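Local coordinates for protein 3-hydroxyisobutyryl-CoA hydrolase (Mycobacterium thermoresistibile, PDB 4HDT) that probably hydrolyses 3-hydroxy-2-methylpropanoyl-CoA (3-hydroxyisobutyryl-CoA) to 3-hydroxy-2-methylpropanoate and coenzyme A, and binds zinc ions, at residues Thr136-Pro141 with Met183-His188; Ala169-Pro174 with Gly255-Leu260; Ser265-Ser270 with Ala328-Ala333. One frame throughout, in Å; residues are numbered along the deposited sequence.

In the fold
Of the segments in contact, strand 137-139 comes first in the chain. Contact 1 closes a loop of 41 residues on it by bringing back the turn after helix 177-183. Within that loop lies 169-174, the end of helix 164-171, whose partner in contact 2 is helix 252-261, 80 residues farther on; contacts 1 and 2 therefore cross. They also touch, Ala139 CB lying 3.7 Å from Pro174 CA. Contact 3 comes in series: helix 266-279 follows helix 252-261 directly, Leu269 CD2 packs 3.3 Å from Leu170 O, and the helix meets the turn before helix 332-336. The three thus run from the two-stranded parallel sheet through helices 164-171, 252-261 and 266-279 to that turn.

Contact 1: residues Thr136-Pro141 with Met183-His188; sequences TKMAMP and MGFADH
A Met-aromatic contact joins strand 137-139, which with strand 115-117 forms a two-stranded parallel sheet in this crotonase-like fold, to the turn that follows helix 177-183. The sulfur of Met138 comes to Phe185 obliquely, 4.9 Å from the ring centroid and 63° off the ring normal. It settles where the ring joins its stem: SD of Met138 is 3.8 Å from CD2 of Phe185 and equally 3.8 Å from its CB. Met138 is fully stretched as far as the sulfur, with CG anti to the backbone N (chi1 -171°), which carries SD from the strand across to the aromatic side chain; the terminal methyl then bends off at chi3. Methionine suits the place because it is long, flexible and unbranched, and its polarisable sulfur packs well against an aromatic ring.

A second methionine, just past the end of the strand, comes loosely to the ring's edge, near its plane, with CG of Met140 4.5 Å from CE2 of Phe185. Met140 was modelled in two conformers, so this outer touch is less certain.

The phenylalanine follows directly on the end of helix 177-183. Gly184, the first residue past the helix, takes a positive phi of 84° in a Schellman motif, a conformation glycine reaches easily. The carbonyl O of Gly184 is hydrogen-bonded to Arg130, whose guanidinium group also forms a salt bridge with Asp187, tying the turn to strand 129-132.

The contact is buried. Val121 of helix 119-124 touches Met138, Met140 and Phe185, Ala180 of helix 177-183 packs on Met138 and Phe185, and Val132 of strand 129-132 lies against Met138. Backbone bonds from Lys137 and Ala139 to Val116 pair the strand with strand 115-117.

Contact 2: residues Ala169-Pro174 with Gly255-Leu260; sequences ALTGAP and GEAADL
Leu260 reaches over to the end of helix 164-171 with CD2 and the branch carbon CG, both of which lie against the carbonyl O of Thr171. CD2 of Leu260 lies 3.6 Å from that O of Thr171. The same CD2 of Leu260 is 3.8 Å from CB of Ala173. Because CG of Leu260 stands anti to its backbone N (chi1 -172°), the branched end is carried out from helix 252-261 toward this turn. The backbones are nearest here, with CA of Thr171 and CA of Leu260 5.8 Å apart. One helical turn earlier, Ala257 CB meets Thr171 CG2 at 4.1 Å; the small alanine lets the methyl of the threonine lie against the helix.

Threonine serves here in two ways, its methyl packing across the contact while its hydroxyl bonds within its own helix and turn. OG1 of Thr171 accepts from N of Ala173 at 3.1 Å, a nearly straight bond (164°) that makes an ST turn as the helix ends. The same oxygen is bonded to the carbonyl O of His167, one turn back, so the rotation of the side chain is fixed and CG2 is held toward Ala257. Between the turn's ends, Gly172 adopts a positive phi of 65°, easily reached without a side chain.

Farther out, Arg264 donates to the carbonyl O of Thr171, giving that oxygen a polar partner beside its leucine neighbour. Tyr234 packs on both Thr171 and Ala257.

Contact 3: residues Ser265-Ser270 with Ala328-Ala333; sequences SPIALS and AEVTEA
The carbonyl group of Pro266 is bonded from opposite faces of its plane, by the hydroxyl and by the backbone N of Ser270, while CG2 of Val330 lies 4.1 Å from C of Pro266. The N of Ser270 makes the routine helical bond. OG of Ser270 donates at 2.8 Å to O of Pro266, from 36° out of the carbonyl plane and so not along a lone pair. This bond satisfies the hydroxyl within its own helix and holds it beside an apolar neighbour, OG of Ser270 lying 3.7 Å from CG1 of Val330.

Val330 inserts its two methyls among three residues at the start of helix 266-279, Pro266, Ile267 and, one turn on, Ser270. CG1, anti to the backbone N of Val330 (chi1 176°), is the branch beside Ser270; CG1 of Val330 also lies 3.8 Å from CD1 of Ile267, and the isoleucine and valine side chains cross at about a right angle. CG2 of Val330 lies 4.1 Å from CB of Pro266. A beta-branched residue suits this place because its methyls diverge to serve different neighbours.

Proline fits the first turn of a helix, where its missing N-H costs no bond. Ser265 is the N-cap, its OG accepting from N of Ala268 at 3.1 Å, and Asp304 is bonded to the same hydroxyl. Across the contact Thr331 caps helix 332-336 through N of Asp334, and Val335 of that helix packs on Val330 and Ser270.

Contact 1: residues Thr136-Pro141 with Met183-His188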
loop_
_atom_site.group_PDB
_atom_site.type_symbol
_atom_site.label_atom_id
_atom_site.label_comp_id
_atom_site.label_asym_id
_atom_site.label_seq_id
_atom_site.Cartn_x
_atom_site.Cartn_y
_atom_site.Cartn_z
ATOM N N THR A 136 11.063 -9.685 -1.922
ATOM C CA THR A 136 9.867 -8.858 -1.813
ATOM C C THR A 136 8.565 -9.674 -1.741
ATOM O O THR A 136 8.329 -10.575 -2.581
ATOM C CB THR A 136 9.819 -7.849 -2.980
ATOM O OG1 THR A 136 11.005 -7.022 -2.922
ATOM C CG2 THR A 136 8.527 -7.005 -2.962
ATOM N N LYS A 137 7.766 -9.383 -0.708
ATOM C CA LYS A 137 6.409 -9.919 -0.533
ATOM C C LYS A 137 5.534 -8.712 -0.298
ATOM O O LYS A 137 5.473 -8.176 0.822
ATOM C CB LYS A 137 6.350 -10.953 0.605
ATOM C CG LYS A 137 7.211 -12.172 0.243
ATOM C CD LYS A 137 7.116 -13.304 1.229
ATOM C CE LYS A 137 7.996 -14.481 0.808
ATOM N NZ LYS A 137 9.477 -14.230 1.022
ATOM N N MET A 138 4.881 -8.259 -1.378
ATOM C CA MET A 138 4.129 -6.999 -1.367
ATOM C C MET A 138 2.653 -7.291 -1.380
ATOM O O MET A 138 2.206 -8.211 -2.045
ATOM C CB MET A 138 4.531 -6.126 -2.569
ATOM C CG MET A 138 3.971 -4.698 -2.537
ATOM S SD MET A 138 4.581 -3.623 -3.862
ATOM C CE MET A 138 6.307 -3.489 -3.520
ATOM N N ALA A 139 1.880 -6.515 -0.645
ATOM C CA ALA A 139 0.445 -6.737 -0.612
ATOM C C ALA A 139 -0.306 -5.521 -0.149
ATOM O O ALA A 139 0.269 -4.634 0.511
ATOM C CB ALA A 139 0.087 -7.913 0.294
ATOM N N MET A 140 -1.582 -5.463 -0.552
ATOM C CA MET A 140 -2.584 -4.566 0.031
ATOM C C MET A 140 -3.667 -5.445 0.658
ATOM O O MET A 140 -4.667 -5.785 0.031
ATOM C CB MET A 140 -3.143 -3.604 -1.039
ATOM C CG MET A 140 -2.073 -2.706 -1.664
ATOM S SD MET A 140 -1.293 -1.566 -0.509
ATOM C CE MET A 140 -2.677 -0.494 -0.048
ATOM N N PRO A 141 -3.443 -5.865 1.910
ATOM C CA PRO A 141 -4.265 -6.902 2.556
ATOM C C PRO A 141 -5.443 -6.401 3.409
ATOM O O PRO A 141 -6.038 -7.178 4.197
ATOM C CB PRO A 141 -3.229 -7.546 3.456
ATOM C CG PRO A 141 -2.484 -6.377 3.956
ATOM C CD PRO A 141 -2.327 -5.463 2.780
ATOM N N MET A 183 2.965 -4.694 -12.181
ATOM C CA MET A 183 1.765 -3.967 -11.796
ATOM C C MET A 183 1.975 -2.460 -11.670
ATOM O O MET A 183 1.008 -1.749 -11.455
ATOM C CB MET A 183 1.125 -4.555 -10.546
ATOM C CG MET A 183 0.209 -5.751 -10.880
ATOM S SD MET A 183 -0.937 -6.039 -9.512
ATOM C CE MET A 183 0.367 -6.462 -8.393
ATOM N N GLY A 184 3.209 -1.982 -11.853
ATOM C CA GLY A 184 3.457 -0.547 -11.781
ATOM C C GLY A 184 3.670 -0.041 -10.385
ATOM O O GLY A 184 3.610 1.156 -10.144
ATOM N N PHE A 185 3.982 -0.970 -9.474
ATOM C CA PHE A 185 4.276 -0.609 -8.054
ATOM C C PHE A 185 5.773 -0.405 -7.809
ATOM O O PHE A 185 6.198 0.075 -6.754
ATOM C CB PHE A 185 3.775 -1.699 -7.095
ATOM C CG PHE A 185 2.294 -1.663 -6.785
ATOM C CD1 PHE A 185 1.338 -1.764 -7.788
ATOM C CD2 PHE A 185 1.832 -1.581 -5.479
ATOM C CE1 PHE A 185 -0.016 -1.773 -7.521
ATOM C CE2 PHE A 185 0.457 -1.586 -5.199
ATOM C CZ PHE A 185 -0.482 -1.701 -6.219
ATOM N N ALA A 186 6.593 -0.804 -8.784
ATOM C CA ALA A 186 8.048 -0.661 -8.678
ATOM C C ALA A 186 8.654 -0.606 -10.077
ATOM O O ALA A 186 7.973 -0.929 -11.050
ATOM C CB ALA A 186 8.646 -1.820 -7.871
ATOM N N ASP A 187 9.925 -0.256 -10.110
ATOM C CA ASP A 187 10.665 0.061 -11.339
ATOM C C ASP A 187 11.852 -0.912 -11.614
ATOM O O ASP A 187 12.131 -1.222 -12.778
ATOM C CB ASP A 187 11.218 1.472 -11.214
ATOM C CG ASP A 187 10.133 2.531 -10.953
ATOM O OD1 ASP A 187 9.180 2.621 -11.802
ATOM O OD2 ASP A 187 10.274 3.273 -9.938
ATOM N N HIS A 188 12.596 -1.290 -10.570
ATOM C CA HIS A 188 13.902 -1.945 -10.725
ATOM C C HIS A 188 13.998 -3.126 -9.746
ATOM O O HIS A 188 13.394 -3.102 -8.676
ATOM C CB HIS A 188 15.046 -1.001 -10.421
ATOM C CG HIS A 188 14.978 0.300 -11.178
ATOM N ND1 HIS A 188 15.225 0.372 -12.517
ATOM C CD2 HIS A 188 14.664 1.553 -10.773
ATOM C CE1 HIS A 188 15.078 1.627 -12.925
ATOM N NE2 HIS A 188 14.735 2.362 -11.884
#

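Contact 2: residues Ala169-Pro174 with Gly255-Leu260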
loop_
_atom_site.group_PDB
_atom_site.type_symbol
_atom_site.label_atom_id
_atom_site.label_comp_id
_atom_site.label_asym_id
_atom_site.label_seq_id
_atom_site.Cartn_x
_atom_site.Cartn_y
_atom_site.Cartn_z
ATOM N N ALA A 169 -6.349 -6.507 -4.887
ATOM C CA ALA A 169 -7.152 -5.760 -3.881
ATOM C C ALA A 169 -8.199 -6.643 -3.199
ATOM O O ALA A 169 -8.458 -6.501 -1.993
ATOM C CB ALA A 169 -7.834 -4.599 -4.557
ATOM N N LEU A 170 -8.817 -7.571 -3.944
ATOM C CA LEU A 170 -9.901 -8.387 -3.393
ATOM C C LEU A 170 -9.376 -9.600 -2.675
ATOM O O LEU A 170 -9.897 -9.984 -1.614
ATOM C CB LEU A 170 -10.892 -8.754 -4.501
ATOM C CG LEU A 170 -11.609 -7.571 -5.126
ATOM C CD1 LEU A 170 -12.588 -8.070 -6.190
ATOM C CD2 LEU A 170 -12.338 -6.661 -4.145
ATOM N N THR A 171 -8.328 -10.228 -3.223
ATOM C CA THR A 171 -7.693 -11.338 -2.510
ATOM C C THR A 171 -6.937 -10.828 -1.295
ATOM O O THR A 171 -6.894 -11.501 -0.280
ATOM C CB THR A 171 -6.705 -12.175 -3.356
ATOM O OG1 THR A 171 -5.581 -11.380 -3.775
ATOM C CG2 THR A 171 -7.444 -12.826 -4.592
ATOM N N GLY A 172 -6.321 -9.663 -1.440
ATOM C CA GLY A 172 -5.354 -9.173 -0.447
ATOM C C GLY A 172 -4.088 -10.004 -0.320
ATOM O O GLY A 172 -3.359 -9.890 0.706
ATOM N N ALA A 173 -3.835 -10.843 -1.322
ATOM C CA ALA A 173 -2.704 -11.774 -1.307
ATOM C C ALA A 173 -1.392 -11.088 -1.674
ATOM O O ALA A 173 -1.354 -10.154 -2.485
ATOM C CB ALA A 173 -2.962 -12.912 -2.280
ATOM N N PRO A 174 -0.277 -11.577 -1.108
ATOM C CA PRO A 174 1.020 -11.061 -1.516
ATOM C C PRO A 174 1.428 -11.418 -2.938
ATOM O O PRO A 174 1.041 -12.495 -3.497
ATOM C CB PRO A 174 1.983 -11.669 -0.503
ATOM C CG PRO A 174 1.321 -12.916 -0.074
ATOM C CD PRO A 174 -0.163 -12.714 -0.178
ATOM N N GLY A 255 -9.677 -21.026 -8.249
ATOM C CA GLY A 255 -10.389 -21.548 -7.071
ATOM C C GLY A 255 -9.776 -21.051 -5.796
ATOM O O GLY A 255 -10.499 -20.732 -4.847
ATOM N N GLU A 256 -8.450 -21.019 -5.764
ATOM C CA GLU A 256 -7.690 -20.498 -4.650
ATOM C C GLU A 256 -7.997 -19.032 -4.408
ATOM O O GLU A 256 -8.141 -18.589 -3.251
ATOM C CB GLU A 256 -6.198 -20.612 -4.893
ATOM N N ALA A 257 -8.092 -18.257 -5.483
ATOM C CA ALA A 257 -8.473 -16.856 -5.369
ATOM C C ALA A 257 -9.855 -16.715 -4.793
ATOM O O ALA A 257 -10.077 -15.913 -3.898
ATOM C CB ALA A 257 -8.387 -16.153 -6.717
ATOM N N ALA A 258 -10.811 -17.461 -5.314
ATOM C CA ALA A 258 -12.169 -17.459 -4.783
ATOM C C ALA A 258 -12.225 -17.815 -3.314
ATOM O O ALA A 258 -12.912 -17.158 -2.529
ATOM C CB ALA A 258 -13.057 -18.392 -5.587
ATOM N N ASP A 259 -11.522 -18.861 -2.931
ATOM C CA ASP A 259 -11.495 -19.275 -1.520
ATOM C C ASP A 259 -10.978 -18.166 -0.629
ATOM O O ASP A 259 -11.483 -18.005 0.495
ATOM C CB ASP A 259 -10.585 -20.495 -1.317
ATOM C CG ASP A 259 -11.175 -21.819 -1.891
ATOM O OD1 ASP A 259 -12.382 -21.969 -2.178
ATOM O OD2 ASP A 259 -10.385 -22.778 -2.058
ATOM N N LEU A 260 -9.958 -17.452 -1.103
ATOM C CA LEU A 260 -9.326 -16.391 -0.274
ATOM C C LEU A 260 -10.270 -15.189 -0.141
ATOM O O LEU A 260 -10.484 -14.680 0.967
ATOM C CB LEU A 260 -7.928 -16.011 -0.762
ATOM C CG LEU A 260 -7.078 -15.078 0.093
ATOM C CD1 LEU A 260 -6.993 -15.610 1.512
ATOM C CD2 LEU A 260 -5.678 -14.852 -0.468
#

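Contact 3: residues Ser265-Ser270 with Ala328-Ala333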
loop_
_atom_site.group_PDB
_atom_site.type_symbol
_atom_site.label_atom_id
_atom_site.label_comp_id
_atom_site.label_asym_id
_atom_site.label_seq_id
_atom_site.Cartn_x
_atom_site.Cartn_y
_atom_site.Cartn_z
ATOM N N SER A 265 -13.868 -9.536 4.490
ATOM C CA SER A 265 -15.058 -8.808 4.898
ATOM C C SER A 265 -15.952 -8.493 3.710
ATOM O O SER A 265 -15.468 -7.823 2.774
ATOM C CB SER A 265 -14.625 -7.497 5.591
ATOM O OG SER A 265 -15.647 -6.534 5.607
ATOM N N PRO A 266 -17.244 -8.918 3.727
ATOM C CA PRO A 266 -18.134 -8.556 2.590
ATOM C C PRO A 266 -18.251 -7.064 2.294
ATOM O O PRO A 266 -18.095 -6.655 1.149
ATOM C CB PRO A 266 -19.477 -9.176 2.980
ATOM C CG PRO A 266 -19.058 -10.413 3.737
ATOM C CD PRO A 266 -17.865 -9.959 4.567
ATOM N N ILE A 267 -18.429 -6.234 3.329
ATOM C CA ILE A 267 -18.556 -4.804 3.088
ATOM C C ILE A 267 -17.222 -4.227 2.599
ATOM O O ILE A 267 -17.202 -3.472 1.634
ATOM C CB ILE A 267 -19.125 -4.031 4.297
ATOM C CG1 ILE A 267 -19.449 -2.581 3.924
ATOM C CG2 ILE A 267 -18.160 -4.081 5.477
ATOM C CD1 ILE A 267 -20.461 -2.419 2.814
ATOM N N ALA A 268 -16.113 -4.660 3.179
ATOM C CA ALA A 268 -14.802 -4.145 2.731
ATOM C C ALA A 268 -14.501 -4.533 1.259
ATOM O O ALA A 268 -14.012 -3.719 0.499
ATOM C CB ALA A 268 -13.694 -4.599 3.651
ATOM N N LEU A 269 -14.817 -5.762 0.900
ATOM C CA LEU A 269 -14.664 -6.246 -0.479
ATOM C C LEU A 269 -15.459 -5.358 -1.417
ATOM O O LEU A 269 -14.936 -4.936 -2.448
ATOM C CB LEU A 269 -15.167 -7.688 -0.653
ATOM C CG LEU A 269 -14.228 -8.756 -0.101
ATOM C CD1 LEU A 269 -15.003 -10.073 0.079
ATOM C CD2 LEU A 269 -12.942 -8.898 -0.922
ATOM N N SER A 270 -16.704 -5.084 -1.039
ATOM C CA SER A 270 -17.634 -4.326 -1.888
ATOM C C SER A 270 -17.157 -2.890 -2.056
ATOM O O SER A 270 -17.225 -2.317 -3.141
ATOM C CB SER A 270 -19.040 -4.371 -1.307
ATOM O OG SER A 270 -19.482 -5.715 -1.119
ATOM N N ALA A 328 -24.594 -10.952 -0.168
ATOM C CA ALA A 328 -25.984 -10.744 -0.525
ATOM C C ALA A 328 -26.688 -9.727 0.379
ATOM O O ALA A 328 -27.651 -9.096 -0.043
ATOM C CB ALA A 328 -26.728 -12.080 -0.501
ATOM N N GLU A 329 -26.186 -9.566 1.608
ATOM C CA GLU A 329 -26.718 -8.590 2.581
ATOM C C GLU A 329 -26.128 -7.168 2.432
ATOM O O GLU A 329 -26.518 -6.258 3.147
ATOM C CB GLU A 329 -26.487 -9.089 4.013
ATOM C CG GLU A 329 -27.097 -10.449 4.340
ATOM C CD GLU A 329 -26.571 -11.003 5.648
ATOM O OE1 GLU A 329 -25.707 -11.904 5.651
ATOM O OE2 GLU A 329 -26.990 -10.497 6.700
ATOM N N VAL A 330 -25.161 -6.983 1.550
ATOM C CA VAL A 330 -24.594 -5.662 1.287
ATOM C C VAL A 330 -25.468 -4.936 0.265
ATOM O O VAL A 330 -25.630 -5.422 -0.860
ATOM C CB VAL A 330 -23.146 -5.793 0.767
ATOM C CG1 VAL A 330 -22.562 -4.437 0.386
ATOM C CG2 VAL A 330 -22.268 -6.482 1.794
ATOM N N THR A 331 -26.024 -3.785 0.644
ATOM C CA THR A 331 -26.861 -2.990 -0.268
ATOM C C THR A 331 -26.008 -1.943 -0.959
ATOM O O THR A 331 -24.865 -1.670 -0.553
ATOM C CB THR A 331 -27.979 -2.231 0.459
ATOM O OG1 THR A 331 -27.385 -1.268 1.345
ATOM C CG2 THR A 331 -28.869 -3.172 1.267
ATOM N N GLU A 332 -26.578 -1.323 -1.982
ATOM C CA GLU A 332 -25.867 -0.276 -2.680
ATOM C C GLU A 332 -25.671 0.919 -1.769
ATOM O O GLU A 332 -24.626 1.562 -1.849
ATOM C CB GLU A 332 -26.589 0.146 -3.951
ATOM C CG GLU A 332 -26.645 -0.967 -4.984
ATOM C CD GLU A 332 -27.370 -0.567 -6.249
ATOM O OE1 GLU A 332 -28.066 0.473 -6.259
ATOM O OE2 GLU A 332 -27.233 -1.297 -7.254
ATOM N N ALA A 333 -26.648 1.195 -0.896
ATOM C CA ALA A 333 -26.535 2.303 0.064
ATOM C C ALA A 333 -25.445 2.040 1.085
ATOM O O ALA A 333 -24.775 2.968 1.507
ATOM C CB ALA A 333 -27.855 2.563 0.783
#